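Local coordinates for protein 3-hydroxyisobutyrate dehydrogenase (Salmonella typhimurium, PDB 3G0O) that probably oxidises L-threonate to 2-oxo-tetronate with NAD(+), or less readily NADP(+), as the hydride acceptor, at residues A[218-222]-A[223-227]; A[227-230]-A[231-235]; A[209-212]-A[213-217]; A[272-275]-A[276-280]. One frame throughout, in Å; residues are numbered along the deposited sequence.

Contact 1: A[218-222]-A[223-227]; sequences AGNSW and MFENR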
ATOM      1  N   ALA A 218       5.654  -5.682  -4.829  1.00 14.55           N
ATOM      2  CA  ALA A 218       4.825  -4.595  -5.334  1.00 16.50           C
ATOM      3  C   ALA A 218       3.416  -4.514  -4.743  1.00 15.72           C
ATOM      4  O   ALA A 218       2.724  -3.514  -4.936  1.00 16.40           O
ATOM      5  CB  ALA A 218       4.746  -4.682  -6.860  1.00 15.16           C
ATOM      6  N   GLY A 219       2.993  -5.545  -4.015  1.00 16.45           N
ATOM      7  CA  GLY A 219       1.659  -5.534  -3.435  1.00 14.68           C
ATOM      8  C   GLY A 219       1.598  -4.986  -2.019  1.00 14.13           C
ATOM      9  O   GLY A 219       0.546  -4.991  -1.379  1.00 13.46           O
ATOM     10  N   ASN A 220       2.727  -4.499  -1.526  1.00 13.53           N
ATOM     11  CA  ASN A 220       2.802  -3.967  -0.172  1.00 14.67           C
ATOM     12  C   ASN A 220       2.057  -2.645  -0.013  1.00 13.79           C
ATOM     13  O   ASN A 220       1.835  -1.917  -0.982  1.00 13.37           O
ATOM     14  CB  ASN A 220       4.275  -3.780   0.213  1.00 14.35           C
ATOM     15  CG  ASN A 220       4.474  -3.522   1.699  1.00 15.08           C
ATOM     16  OD1 ASN A 220       3.711  -4.004   2.539  1.00 15.26           O
ATOM     17  ND2 ASN A 220       5.525  -2.776   2.030  1.00 15.57           N
ATOM     18  N   SER A 221       1.645  -2.361   1.217  1.00 13.08           N
ATOM     19  CA  SER A 221       0.984  -1.102   1.530  1.00 13.97           C
ATOM     20  C   SER A 221       1.434  -0.755   2.937  1.00 13.35           C
ATOM     21  O   SER A 221       1.855  -1.637   3.696  1.00 13.57           O
ATOM     22  CB  SER A 221      -0.540  -1.230   1.485  1.00 12.01           C
ATOM     23  OG  SER A 221      -1.044  -1.884   2.637  1.00 12.78           O
ATOM     24  N   TRP A 222       1.360   0.522   3.287  1.00 12.55           N
ATOM     25  CA  TRP A 222       1.762   0.937   4.621  1.00 14.21           C
ATOM     26  C   TRP A 222       0.889   0.201   5.638  1.00 13.07           C
ATOM     27  O   TRP A 222       1.383  -0.294   6.649  1.00 12.82           O
ATOM     28  CB  TRP A 222       1.591   2.449   4.797  1.00 13.32           C
ATOM     29  CG  TRP A 222       2.289   2.975   6.019  1.00 16.31           C
ATOM     30  CD1 TRP A 222       3.552   3.494   6.083  1.00 18.48           C
ATOM     31  CD2 TRP A 222       1.783   2.980   7.364  1.00 17.22           C
ATOM     32  NE1 TRP A 222       3.864   3.820   7.384  1.00 18.03           N
ATOM     33  CE2 TRP A 222       2.801   3.516   8.187  1.00 18.69           C
ATOM     34  CE3 TRP A 222       0.575   2.585   7.949  1.00 15.60           C
ATOM     35  CZ2 TRP A 222       2.641   3.663   9.571  1.00 18.74           C
ATOM     36  CZ3 TRP A 222       0.418   2.732   9.324  1.00 18.25           C
ATOM     37  CH2 TRP A 222       1.448   3.267  10.118  1.00 18.86           C
HETATM   38  N   MSE A 223      -0.412   0.120   5.363  1.00 13.01           N
HETATM   39  CA  MSE A 223      -1.315  -0.568   6.279  1.00 13.61           C
HETATM   40  C   MSE A 223      -1.070  -2.069   6.356  1.00 15.32           C
HETATM   41  O   MSE A 223      -1.213  -2.666   7.420  1.00 13.34           O
HETATM   42  CB  MSE A 223      -2.776  -0.283   5.912  1.00 14.03           C
HETATM   43  CG  MSE A 223      -3.220   1.107   6.333  1.00 15.93           C
HETATM   44 SE   MSE A 223      -3.029   1.369   8.267  1.00 25.34          SE
HETATM   45  CE  MSE A 223      -4.102   2.974   8.443  1.00 20.88           C
ATOM     46  N   PHE A 224      -0.710  -2.692   5.238  1.00 11.97           N
ATOM     47  CA  PHE A 224      -0.429  -4.120   5.268  1.00 13.40           C
ATOM     48  C   PHE A 224       0.765  -4.344   6.196  1.00 14.93           C
ATOM     49  O   PHE A 224       0.708  -5.148   7.128  1.00  9.47           O
ATOM     50  CB  PHE A 224      -0.066  -4.654   3.876  1.00 13.95           C
ATOM     51  CG  PHE A 224       0.263  -6.126   3.865  1.00 13.27           C
ATOM     52  CD1 PHE A 224      -0.702  -7.069   3.514  1.00 13.29           C
ATOM     53  CD2 PHE A 224       1.515  -6.573   4.279  1.00 13.54           C
ATOM     54  CE1 PHE A 224      -0.427  -8.439   3.579  1.00 14.41           C
ATOM     55  CE2 PHE A 224       1.802  -7.938   4.351  1.00 13.42           C
ATOM     56  CZ  PHE A 224       0.828  -8.874   4.001  1.00 14.29           C
ATOM     57  N   GLU A 225       1.843  -3.615   5.936  1.00 14.45           N
ATOM     58  CA  GLU A 225       3.053  -3.771   6.730  1.00 16.41           C
ATOM     59  C   GLU A 225       2.833  -3.505   8.214  1.00 16.42           C
ATOM     60  O   GLU A 225       3.358  -4.226   9.062  1.00 17.93           O
ATOM     61  CB  GLU A 225       4.170  -2.866   6.196  1.00 17.44           C
ATOM     62  CG  GLU A 225       5.542  -3.265   6.720  1.00 19.74           C
ATOM     63  CD  GLU A 225       6.687  -2.585   5.994  1.00 23.01           C
ATOM     64  OE1 GLU A 225       6.557  -2.295   4.790  1.00 20.64           O
ATOM     65  OE2 GLU A 225       7.735  -2.358   6.626  1.00 25.32           O
ATOM     66  N   ASN A 226       2.041  -2.489   8.533  1.00 17.13           N
ATOM     67  CA  ASN A 226       1.789  -2.158   9.931  1.00 17.48           C
ATOM     68  C   ASN A 226       0.801  -3.086  10.629  1.00 17.64           C
ATOM     69  O   ASN A 226       1.107  -3.646  11.683  1.00 17.04           O
ATOM     70  CB  ASN A 226       1.296  -0.716  10.045  1.00 17.97           C
ATOM     71  CG  ASN A 226       1.109  -0.283  11.484  1.00 18.41           C
ATOM     72  OD1 ASN A 226       0.033  -0.439  12.064  1.00 18.75           O
ATOM     73  ND2 ASN A 226       2.168   0.254  12.075  1.00 19.64           N
ATOM     74  N   ARG A 227      -0.373  -3.266  10.028  1.00 17.27           N
ATOM     75  CA  ARG A 227      -1.417  -4.095  10.621  1.00 18.09           C
ATOM     76  C   ARG A 227      -1.214  -5.610  10.556  1.00 17.81           C
ATOM     77  O   ARG A 227      -1.549  -6.324  11.506  1.00 17.57           O
ATOM     78  CB  ARG A 227      -2.765  -3.724   9.988  1.00 18.91           C
ATOM     79  CG  ARG A 227      -3.103  -2.232  10.078  1.00 20.52           C
ATOM     80  CD  ARG A 227      -3.106  -1.764  11.514  1.00 20.86           C
ATOM     81  NE  ARG A 227      -4.012  -0.637  11.726  1.00 19.12           N
ATOM     82  CZ  ARG A 227      -3.656   0.643  11.725  1.00 16.90           C
ATOM     83  NH1 ARG A 227      -2.393   0.997  11.520  1.00 17.51           N
ATOM     84  NH2 ARG A 227      -4.575   1.574  11.933  1.00 15.20           N
TER
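Ser221 caps the helix that starts right after it: its OG accepts from Phe224 N at 2.7 Å. The hydroxyl can reach over the first turn because chi1 of 77° sets OG between the backbone N and the carbonyl carbon of its own residue; there it also lies against Phe224 CB. Ser221 O takes the next amide, Glu225 N, at 3.0 Å, and Trp222 O takes Asn226 N. One residue ahead of the cap, Asn220 turns its side chain along the helix start, and ND2 gives a nearly straight bond to Glu225 OE1 at 3.0 Å. The acceptor is met almost along its C-O axis, and the amide and carboxylate are nearly coplanar, which probably restrains the rotation of both groups. Asn220 OD1, by contrast, is buried without a polar partner, near Phe224 CD2.

Matching torsions in Trp222 and Asn226, CG opposite the backbone N (chi1 -166° and -176°), send both side chains along the same flank of the helix and lay Asn226 against the indole face. Asn226 CB sits over the six-membered ring as a CH-pi contact, 4.1 Å from its centroid, and the amide lies almost parallel to the indole. At the ring edge, in plane, the selenium of selenomethionine Met223 comes 3.8 Å from Trp222 CE3, a Met-aromatic contact. Arg227 NH1 donates to Asn226 OD1 from above the carbonyl plane, while Arg227 NE pairs with Asp286 and NH2 hydrogen-bonds a tartrate, probably from the crystallisation liquor. Ala218 of the second subunit packs on Trp222. This is a serine N-cap opening helix 222-232 at the dimer interface.

Contact 2: A[227-230]-A[231-235]; sequences RMQH and VVDGD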
ATOM      1  N   ARG A 227      -0.373  -3.266  10.028  1.00 17.27           N
ATOM      2  CA  ARG A 227      -1.417  -4.095  10.621  1.00 18.09           C
ATOM      3  C   ARG A 227      -1.214  -5.610  10.556  1.00 17.81           C
ATOM      4  O   ARG A 227      -1.549  -6.324  11.506  1.00 17.57           O
ATOM      5  CB  ARG A 227      -2.765  -3.724   9.988  1.00 18.91           C
ATOM      6  CG  ARG A 227      -3.103  -2.232  10.078  1.00 20.52           C
ATOM      7  CD  ARG A 227      -3.106  -1.764  11.514  1.00 20.86           C
ATOM      8  NE  ARG A 227      -4.012  -0.637  11.726  1.00 19.12           N
ATOM      9  CZ  ARG A 227      -3.656   0.643  11.725  1.00 16.90           C
ATOM     10  NH1 ARG A 227      -2.393   0.997  11.520  1.00 17.51           N
ATOM     11  NH2 ARG A 227      -4.575   1.574  11.933  1.00 15.20           N
HETATM   12  N   MSE A 228      -0.664  -6.115   9.458  1.00 16.38           N
HETATM   13  CA  MSE A 228      -0.499  -7.560   9.367  1.00 18.95           C
HETATM   14  C   MSE A 228       0.554  -8.149  10.305  1.00 19.13           C
HETATM   15  O   MSE A 228       0.639  -9.366  10.460  1.00 19.72           O
HETATM   16  CB  MSE A 228      -0.254  -7.988   7.919  1.00 18.02           C
HETATM   17  CG  MSE A 228      -1.470  -7.784   7.008  1.00 19.15           C
HETATM   18 SE   MSE A 228      -3.145  -8.597   7.633  1.00 26.08          SE
HETATM   19  CE  MSE A 228      -3.891  -7.074   8.597  1.00 20.24           C
ATOM     20  N   GLN A 229       1.352  -7.294  10.933  1.00 21.33           N
ATOM     21  CA  GLN A 229       2.338  -7.780  11.890  1.00 21.97           C
ATOM     22  C   GLN A 229       1.527  -8.223  13.112  1.00 21.14           C
ATOM     23  O   GLN A 229       1.865  -9.196  13.783  1.00 21.22           O
ATOM     24  CB  GLN A 229       3.311  -6.666  12.284  1.00 24.11           C
ATOM     25  CG  GLN A 229       4.383  -7.117  13.270  1.00 28.11           C
ATOM     26  CD  GLN A 229       5.273  -8.214  12.705  1.00 29.74           C
ATOM     27  OE1 GLN A 229       6.028  -7.990  11.759  1.00 31.13           O
ATOM     28  NE2 GLN A 229       5.180  -9.408  13.280  1.00 31.32           N
ATOM     29  N   HIS A 230       0.444  -7.502  13.387  1.00 20.50           N
ATOM     30  CA  HIS A 230      -0.424  -7.832  14.511  1.00 20.77           C
ATOM     31  C   HIS A 230      -1.020  -9.216  14.270  1.00 21.04           C
ATOM     32  O   HIS A 230      -1.125 -10.031  15.191  1.00 22.40           O
ATOM     33  CB  HIS A 230      -1.557  -6.803  14.633  1.00 20.46           C
ATOM     34  CG  HIS A 230      -1.084  -5.396  14.815  1.00 20.36           C
ATOM     35  ND1 HIS A 230      -1.934  -4.312  14.746  1.00 20.09           N
ATOM     36  CD2 HIS A 230       0.149  -4.890  15.057  1.00 20.88           C
ATOM     37  CE1 HIS A 230      -1.244  -3.200  14.935  1.00 22.46           C
ATOM     38  NE2 HIS A 230       0.023  -3.525  15.126  1.00 22.32           N
ATOM     39  N   VAL A 231      -1.415  -9.476  13.026  1.00 18.13           N
ATOM     40  CA  VAL A 231      -1.999 -10.762  12.664  1.00 19.44           C
ATOM     41  C   VAL A 231      -0.988 -11.890  12.803  1.00 20.36           C
ATOM     42  O   VAL A 231      -1.305 -12.950  13.338  1.00 20.49           O
ATOM     43  CB  VAL A 231      -2.527 -10.759  11.217  1.00 17.51           C
ATOM     44  CG1 VAL A 231      -2.949 -12.163  10.808  1.00 18.80           C
ATOM     45  CG2 VAL A 231      -3.708  -9.801  11.101  1.00 18.91           C
ATOM     46  N   VAL A 232       0.221 -11.664  12.306  1.00 20.58           N
ATOM     47  CA  VAL A 232       1.262 -12.677  12.393  1.00 23.03           C
ATOM     48  C   VAL A 232       1.537 -13.007  13.857  1.00 25.50           C
ATOM     49  O   VAL A 232       1.742 -14.170  14.213  1.00 26.67           O
ATOM     50  CB  VAL A 232       2.571 -12.196  11.731  1.00 23.85           C
ATOM     51  CG1 VAL A 232       3.668 -13.223  11.944  1.00 21.99           C
ATOM     52  CG2 VAL A 232       2.344 -11.972  10.238  1.00 22.35           C
ATOM     53  N   ASP A 233       1.530 -11.981  14.705  1.00 26.35           N
ATOM     54  CA  ASP A 233       1.783 -12.174  16.128  1.00 28.20           C
ATOM     55  C   ASP A 233       0.533 -12.571  16.906  1.00 28.50           C
ATOM     56  O   ASP A 233       0.608 -12.850  18.101  1.00 30.85           O
ATOM     57  CB  ASP A 233       2.382 -10.906  16.745  1.00 28.80           C
ATOM     58  CG  ASP A 233       3.749 -10.569  16.180  1.00 30.38           C
ATOM     59  OD1 ASP A 233       4.533 -11.505  15.924  1.00 30.90           O
ATOM     60  OD2 ASP A 233       4.043  -9.368  16.006  1.00 31.32           O
ATOM     61  N   GLY A 234      -0.613 -12.605  16.229  1.00 26.93           N
ATOM     62  CA  GLY A 234      -1.850 -12.974  16.900  1.00 26.84           C
ATOM     63  C   GLY A 234      -2.214 -12.052  18.052  1.00 27.66           C
ATOM     64  O   GLY A 234      -2.858 -12.470  19.018  1.00 28.33           O
ATOM     65  N   ASP A 235      -1.805 -10.792  17.953  1.00 25.84           N
ATOM     66  CA  ASP A 235      -2.096  -9.816  18.993  1.00 25.40           C
ATOM     67  C   ASP A 235      -3.100  -8.772  18.501  1.00 23.58           C
ATOM     68  O   ASP A 235      -2.739  -7.827  17.797  1.00 23.55           O
ATOM     69  CB  ASP A 235      -0.796  -9.147  19.447  1.00 26.28           C
ATOM     70  CG  ASP A 235      -1.030  -8.029  20.437  1.00 28.61           C
ATOM     71  OD1 ASP A 235      -2.044  -8.085  21.168  1.00 29.67           O
ATOM     72  OD2 ASP A 235      -0.192  -7.105  20.490  1.00 30.57           O
TER
HETATM   73  O   HOH W   1       6.660 -11.989  14.521  1.00 37.22           O
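Gln229 reaches forward to Asp233, one turn on, its NE2 giving a hydrogen bond to Asp233 OD2 at 3.0 Å. CG stands opposite the backbone N, and the bend at chi2 (62°) turns the amide along the helix toward the carboxylate. The approach is not head-on: Asp233 OD2 is met from above the carboxylate plane, and the two flat groups are tilted 29° against each other. A water bridges the pair, donating to Asp233 OD1 at 2.6 Å and accepting a weak bond from Gln229 NE2. With Asp233 exposed, this pair lies on the solvent side of the helix.

Met228 and Val231 make the apolar part of the buried side. Selenomethionine Met228, bent at both chi2 and chi3, lies alongside Val231, and its SE and CE each come 3.7 Å from CG2 of that valine. Beyond them Met228 meets Met197 and Ala193 of helix 174-202, while Val231 rests on Leu207. Val232 CG2 tucks against the carbonyl of Met228, whose O accepts from Val232 N.

His230 gives its backbone O to Asp235 N at 2.9 Å, and its CB lies near Asp235 O, so the chain leaving the helix doubles back against this residue. The imidazole itself is held elsewhere, ND1 bonding to Asp285. Asp235 likewise turns its carboxylate onward, to Thr237 and Arg239. Gly234, with a positive phi of 60°, bonds through its N to Val231 O at 3.0 Å; together with the Asp235-His230 bond this makes a Schellman motif, which closes the C-terminal end of helix 222-232.

Contact 3: A[209-212]-A[213-217]; sequences VMYD and VVTHA
Val209 meets the second segment mainly through its carbonyl, which accepts from Val213 N and has Val213 CG2 lying 3.4 Å from its O. Met210, a selenomethionine, hands its O to Val214 N in the next helical bond. Its side chain is bent at chi2 and chi3, which curls the terminal methyl along the helix until CE lies 3.7 Å from Val214 CG2. This pair faces inward, Met210 resting on Met197 and Ala200 of helix 174-202 and Val214 on Phe224.

Tyr211 brings in its ring as well as its backbone. With chi1 at 180° its ring runs forward beside the following turn, and Thr215 CG2 sits over one face, 3.9 Å from the centroid and 16° off the normal, a clear CH-pi contact displaced toward the hydroxyl-bearing end. Tyr211 O accepts from Thr215 N at 3.0 Å. Thr215 OG1 lies 2.9 Å from Tyr211 O and 3.2 Å from Asp212 O, and its single proton could serve either. The phenol is engaged outside, Tyr211 OH bonding to Glu225 O of helix 222-232.

Asp212 contributes its backbone: His216 ND1 donates to Asp212 O at 2.6 Å, with the acceptor near the plane of the imidazole and the donor in the carbonyl plane. ND1 therefore carries a proton in this bond, and a side chain takes up a carbonyl of the final turn. Tyr166 of the second subunit packs on Asp212, Val213 and His216. What results is the C-terminal end of helix 207-214, finished by threonine and histidine side chains that turn back onto carbonyls of its last turn at the subunit interface.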
ATOM      1  N   VAL A 209       5.741 -16.010   6.454  1.00 18.90           N
ATOM      2  CA  VAL A 209       6.358 -16.080   5.132  1.00 18.52           C
ATOM      3  C   VAL A 209       5.603 -15.171   4.158  1.00 18.43           C
ATOM      4  O   VAL A 209       6.207 -14.436   3.380  1.00 17.05           O
ATOM      5  CB  VAL A 209       6.331 -17.521   4.576  1.00 20.36           C
ATOM      6  CG1 VAL A 209       6.875 -17.543   3.158  1.00 21.67           C
ATOM      7  CG2 VAL A 209       7.147 -18.444   5.477  1.00 22.39           C
HETATM    8  N   MSE A 210       4.277 -15.231   4.203  1.00 16.77           N
HETATM    9  CA  MSE A 210       3.470 -14.403   3.318  1.00 15.77           C
HETATM   10  C   MSE A 210       3.744 -12.931   3.615  1.00 15.66           C
HETATM   11  O   MSE A 210       3.839 -12.111   2.699  1.00 13.99           O
HETATM   12  CB  MSE A 210       1.980 -14.712   3.495  1.00 17.19           C
HETATM   13  CG  MSE A 210       1.086 -14.160   2.378  1.00 18.85           C
HETATM   14 SE   MSE A 210       1.372 -15.036   0.654  1.00 26.31          SE
HETATM   15  CE  MSE A 210       1.641 -13.483  -0.481  1.00 19.20           C
ATOM     16  N   TYR A 211       3.888 -12.604   4.896  1.00 14.67           N
ATOM     17  CA  TYR A 211       4.161 -11.233   5.315  1.00 15.13           C
ATOM     18  C   TYR A 211       5.487 -10.727   4.744  1.00 15.77           C
ATOM     19  O   TYR A 211       5.549  -9.638   4.176  1.00 13.90           O
ATOM     20  CB  TYR A 211       4.206 -11.142   6.841  1.00 16.21           C
ATOM     21  CG  TYR A 211       4.482  -9.744   7.352  1.00 17.31           C
ATOM     22  CD1 TYR A 211       3.452  -8.818   7.504  1.00 16.58           C
ATOM     23  CD2 TYR A 211       5.778  -9.350   7.685  1.00 17.35           C
ATOM     24  CE1 TYR A 211       3.705  -7.537   7.979  1.00 16.41           C
ATOM     25  CE2 TYR A 211       6.041  -8.075   8.155  1.00 16.53           C
ATOM     26  CZ  TYR A 211       5.002  -7.174   8.303  1.00 16.69           C
ATOM     27  OH  TYR A 211       5.260  -5.916   8.788  1.00 16.70           O
ATOM     28  N   ASP A 212       6.547 -11.518   4.897  1.00 15.29           N
ATOM     29  CA  ASP A 212       7.858 -11.123   4.386  1.00 16.61           C
ATOM     30  C   ASP A 212       7.846 -10.896   2.880  1.00 15.76           C
ATOM     31  O   ASP A 212       8.433  -9.939   2.391  1.00 16.30           O
ATOM     32  CB  ASP A 212       8.922 -12.172   4.731  1.00 19.49           C
ATOM     33  CG  ASP A 212       9.187 -12.268   6.218  1.00 23.56           C
ATOM     34  OD1 ASP A 212       9.083 -11.233   6.911  1.00 24.32           O
ATOM     35  OD2 ASP A 212       9.513 -13.375   6.696  1.00 25.72           O
ATOM     36  N   VAL A 213       7.178 -11.779   2.144  1.00 15.89           N
ATOM     37  CA  VAL A 213       7.113 -11.645   0.694  1.00 14.78           C
ATOM     38  C   VAL A 213       6.426 -10.344   0.302  1.00 14.33           C
ATOM     39  O   VAL A 213       6.984  -9.540  -0.443  1.00 12.14           O
ATOM     40  CB  VAL A 213       6.341 -12.823   0.051  1.00 14.76           C
ATOM     41  CG1 VAL A 213       6.030 -12.523  -1.417  1.00 13.25           C
ATOM     42  CG2 VAL A 213       7.146 -14.106   0.176  1.00 13.03           C
ATOM     43  N   VAL A 214       5.215 -10.134   0.808  1.00 11.90           N
ATOM     44  CA  VAL A 214       4.479  -8.927   0.468  1.00 12.92           C
ATOM     45  C   VAL A 214       5.238  -7.652   0.815  1.00 13.56           C
ATOM     46  O   VAL A 214       5.322  -6.737  -0.004  1.00 13.48           O
ATOM     47  CB  VAL A 214       3.100  -8.881   1.163  1.00 10.75           C
ATOM     48  CG1 VAL A 214       2.439  -7.533   0.905  1.00 10.94           C
ATOM     49  CG2 VAL A 214       2.216 -10.010   0.643  1.00 13.45           C
ATOM     50  N   THR A 215       5.808  -7.594   2.012  1.00 12.96           N
ATOM     51  CA  THR A 215       6.524  -6.390   2.414  1.00 14.82           C
ATOM     52  C   THR A 215       7.823  -6.155   1.641  1.00 16.87           C
ATOM     53  O   THR A 215       8.554  -5.201   1.912  1.00 17.84           O
ATOM     54  CB  THR A 215       6.800  -6.376   3.934  1.00 14.44           C
ATOM     55  OG1 THR A 215       7.539  -7.542   4.310  1.00 15.55           O
ATOM     56  CG2 THR A 215       5.486  -6.328   4.708  1.00 14.44           C
ATOM     57  N   HIS A 216       8.097  -7.022   0.672  1.00 17.03           N
ATOM     58  CA  HIS A 216       9.280  -6.882  -0.173  1.00 17.43           C
ATOM     59  C   HIS A 216       8.871  -6.975  -1.637  1.00 17.98           C
ATOM     60  O   HIS A 216       9.705  -7.200  -2.516  1.00 18.50           O
ATOM     61  CB  HIS A 216      10.314  -7.963   0.144  1.00 19.17           C
ATOM     62  CG  HIS A 216      10.978  -7.780   1.473  1.00 19.52           C
ATOM     63  ND1 HIS A 216      10.401  -8.186   2.657  1.00 19.87           N
ATOM     64  CD2 HIS A 216      12.142  -7.175   1.809  1.00 21.95           C
ATOM     65  CE1 HIS A 216      11.181  -7.838   3.666  1.00 22.10           C
ATOM     66  NE2 HIS A 216      12.243  -7.223   3.178  1.00 23.25           N
ATOM     67  N   ALA A 217       7.581  -6.788  -1.891  1.00 14.67           N
ATOM     68  CA  ALA A 217       7.052  -6.870  -3.243  1.00 15.77           C
ATOM     69  C   ALA A 217       6.170  -5.671  -3.603  1.00 14.90           C
ATOM     70  O   ALA A 217       5.961  -4.768  -2.792  1.00 15.44           O
ATOM     71  CB  ALA A 217       6.277  -8.168  -3.412  1.00 12.39           C
TER

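Contact 4: A[272-275]-A[276-280]; sequences MFTS and ASNAG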
HETATM    1  N   MSE A 272     -17.374  -4.895   5.567  1.00  9.71           N
HETATM    2  CA  MSE A 272     -16.514  -5.838   6.282  1.00 11.57           C
HETATM    3  C   MSE A 272     -16.248  -5.391   7.719  1.00 10.95           C
HETATM    4  O   MSE A 272     -16.387  -6.178   8.654  1.00 11.05           O
HETATM    5  CB  MSE A 272     -15.193  -6.025   5.532  1.00 12.51           C
HETATM    6  CG  MSE A 272     -15.364  -6.762   4.215  1.00 14.71           C
HETATM    7 SE   MSE A 272     -13.808  -6.637   3.065  1.00 24.63          SE
HETATM    8  CE  MSE A 272     -12.614  -7.822   4.036  1.00 21.07           C
ATOM      9  N   PHE A 273     -15.872  -4.130   7.900  1.00 11.09           N
ATOM     10  CA  PHE A 273     -15.617  -3.633   9.245  1.00 11.41           C
ATOM     11  C   PHE A 273     -16.908  -3.636  10.057  1.00 11.33           C
ATOM     12  O   PHE A 273     -16.894  -3.908  11.253  1.00 10.38           O
ATOM     13  CB  PHE A 273     -15.019  -2.226   9.198  1.00 10.69           C
ATOM     14  CG  PHE A 273     -13.551  -2.202   8.864  1.00 10.54           C
ATOM     15  CD1 PHE A 273     -12.603  -2.616   9.798  1.00 12.94           C
ATOM     16  CD2 PHE A 273     -13.114  -1.761   7.620  1.00 11.49           C
ATOM     17  CE1 PHE A 273     -11.236  -2.586   9.496  1.00 12.31           C
ATOM     18  CE2 PHE A 273     -11.751  -1.728   7.308  1.00 11.52           C
ATOM     19  CZ  PHE A 273     -10.812  -2.140   8.249  1.00 11.48           C
ATOM     20  N   THR A 274     -18.028  -3.341   9.403  1.00 12.71           N
ATOM     21  CA  THR A 274     -19.311  -3.334  10.101  1.00 13.25           C
ATOM     22  C   THR A 274     -19.639  -4.752  10.584  1.00 13.93           C
ATOM     23  O   THR A 274     -20.137  -4.943  11.704  1.00 14.71           O
ATOM     24  CB  THR A 274     -20.437  -2.795   9.183  1.00 11.31           C
ATOM     25  OG1 THR A 274     -20.175  -1.417   8.878  1.00 11.85           O
ATOM     26  CG2 THR A 274     -21.802  -2.900   9.884  1.00 11.97           C
ATOM     27  N   SER A 275     -19.351  -5.746   9.747  1.00 15.06           N
ATOM     28  CA  SER A 275     -19.596  -7.139  10.122  1.00 14.77           C
ATOM     29  C   SER A 275     -18.709  -7.526  11.303  1.00 15.22           C
ATOM     30  O   SER A 275     -19.152  -8.211  12.221  1.00 15.82           O
ATOM     31  CB  SER A 275     -19.300  -8.089   8.957  1.00 15.26           C
ATOM     32  OG  SER A 275     -20.279  -7.988   7.939  1.00 19.60           O
ATOM     33  N   ALA A 276     -17.453  -7.089  11.270  1.00 13.15           N
ATOM     34  CA  ALA A 276     -16.519  -7.398  12.345  1.00 14.73           C
ATOM     35  C   ALA A 276     -17.023  -6.799  13.654  1.00 13.80           C
ATOM     36  O   ALA A 276     -16.905  -7.415  14.713  1.00 14.24           O
ATOM     37  CB  ALA A 276     -15.139  -6.856  12.010  1.00 13.13           C
ATOM     38  N   SER A 277     -17.586  -5.596  13.586  1.00 14.71           N
ATOM     39  CA  SER A 277     -18.105  -4.959  14.791  1.00 15.33           C
ATOM     40  C   SER A 277     -19.353  -5.683  15.311  1.00 15.76           C
ATOM     41  O   SER A 277     -19.470  -5.924  16.508  1.00 14.88           O
ATOM     42  CB  SER A 277     -18.417  -3.481  14.537  1.00 15.87           C
ATOM     43  OG  SER A 277     -18.855  -2.843  15.728  1.00 16.37           O
ATOM     44  N   ASN A 278     -20.278  -6.055  14.433  1.00 14.72           N
ATOM     45  CA  ASN A 278     -21.473  -6.751  14.915  1.00 17.61           C
ATOM     46  C   ASN A 278     -21.107  -8.128  15.459  1.00 17.46           C
ATOM     47  O   ASN A 278     -21.865  -8.718  16.232  1.00 19.66           O
ATOM     48  CB  ASN A 278     -22.516  -6.928  13.801  1.00 18.39           C
ATOM     49  CG  ASN A 278     -22.927  -5.616  13.158  1.00 17.59           C
ATOM     50  OD1 ASN A 278     -22.718  -4.529  13.708  1.00 22.24           O
ATOM     51  ND2 ASN A 278     -23.526  -5.718  11.982  1.00 16.92           N
ATOM     52  N   ALA A 279     -19.967  -8.662  15.021  1.00 16.88           N
ATOM     53  CA  ALA A 279     -19.528  -9.973  15.486  1.00 18.90           C
ATOM     54  C   ALA A 279     -18.883  -9.862  16.865  1.00 19.83           C
ATOM     55  O   ALA A 279     -18.503 -10.868  17.468  1.00 21.93           O
ATOM     56  CB  ALA A 279     -18.546 -10.587  14.493  1.00 17.95           C
ATOM     57  N   GLY A 280     -18.745  -8.630  17.351  1.00 18.73           N
ATOM     58  CA  GLY A 280     -18.166  -8.404  18.662  1.00 19.45           C
ATOM     59  C   GLY A 280     -16.706  -7.994  18.710  1.00 19.76           C
ATOM     60  O   GLY A 280     -16.124  -7.937  19.792  1.00 20.26           O
TER
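The backbone runs as helix with bonds four residues back, such as Asn278 N to Thr274 O at 3.0 Å, as far as Ala279 N to Ser275 O, this last one bent to 134°, and has a wider pi-type turn at 277-280. Across the two segments the side chains mostly meet carbonyls. Asn278 lies alongside Thr274, both pointing the same way, and its ND2 comes 3.9 Å from Thr274 CG2. With chi1 at -56°, Asn278 CG stands beside its own backbone N and is brought to 3.2 Å from Thr274 O. Neither polar end of the asparagine bonds to that carbonyl. Ala279 CB likewise packs 3.3 Å from Ser275 O.

The turn ends in a Schellman motif: Gly280, at a phi of 100°, gives its N to Ser277 O at 2.9 Å, and Tyr281 N reaches back to Ala276 O. It closes helix 264-281, part of the all-helical C-terminal portion of the chain.

Thr274 and Ser275 turn their hydroxyls back up the helix, OG1 bonding to Leu270 O and OG to Asn271 O. Ser277 OG instead leaves the helix for Asp243 of helix 242-258. On the buried side Ala276 CB lies 3.5 Å from Phe273 O and touches Ile292. Phe273 itself points away from the following turn, its ring meeting that of Phe245, and Met272, a selenomethionine, packs on helix 174-202 and on Leu265 of the second subunit.

Along the chain the order is contact 3, contact 1, contact 2, contact 4, all within the helical C-terminal part that follows the Rossmann-type domain. Contact 3 ends helix 207-214; contacts 1 and 2 open and close helix 222-232, sharing Arg227, with centres about 12 Å apart. The two helices pack together: contacts 1 and 3 lie about 9 Å apart between centres, joined through the Tyr211 hydroxyl, and Tyr211 also packs on Met228 and Gln229 of contact 2. Contact 4, on helix 264-281, stands apart, about 18 to 27 Å from the others between centres. Contacts 1 and 3 both meet the second subunit, so this helix pair helps build the dimer.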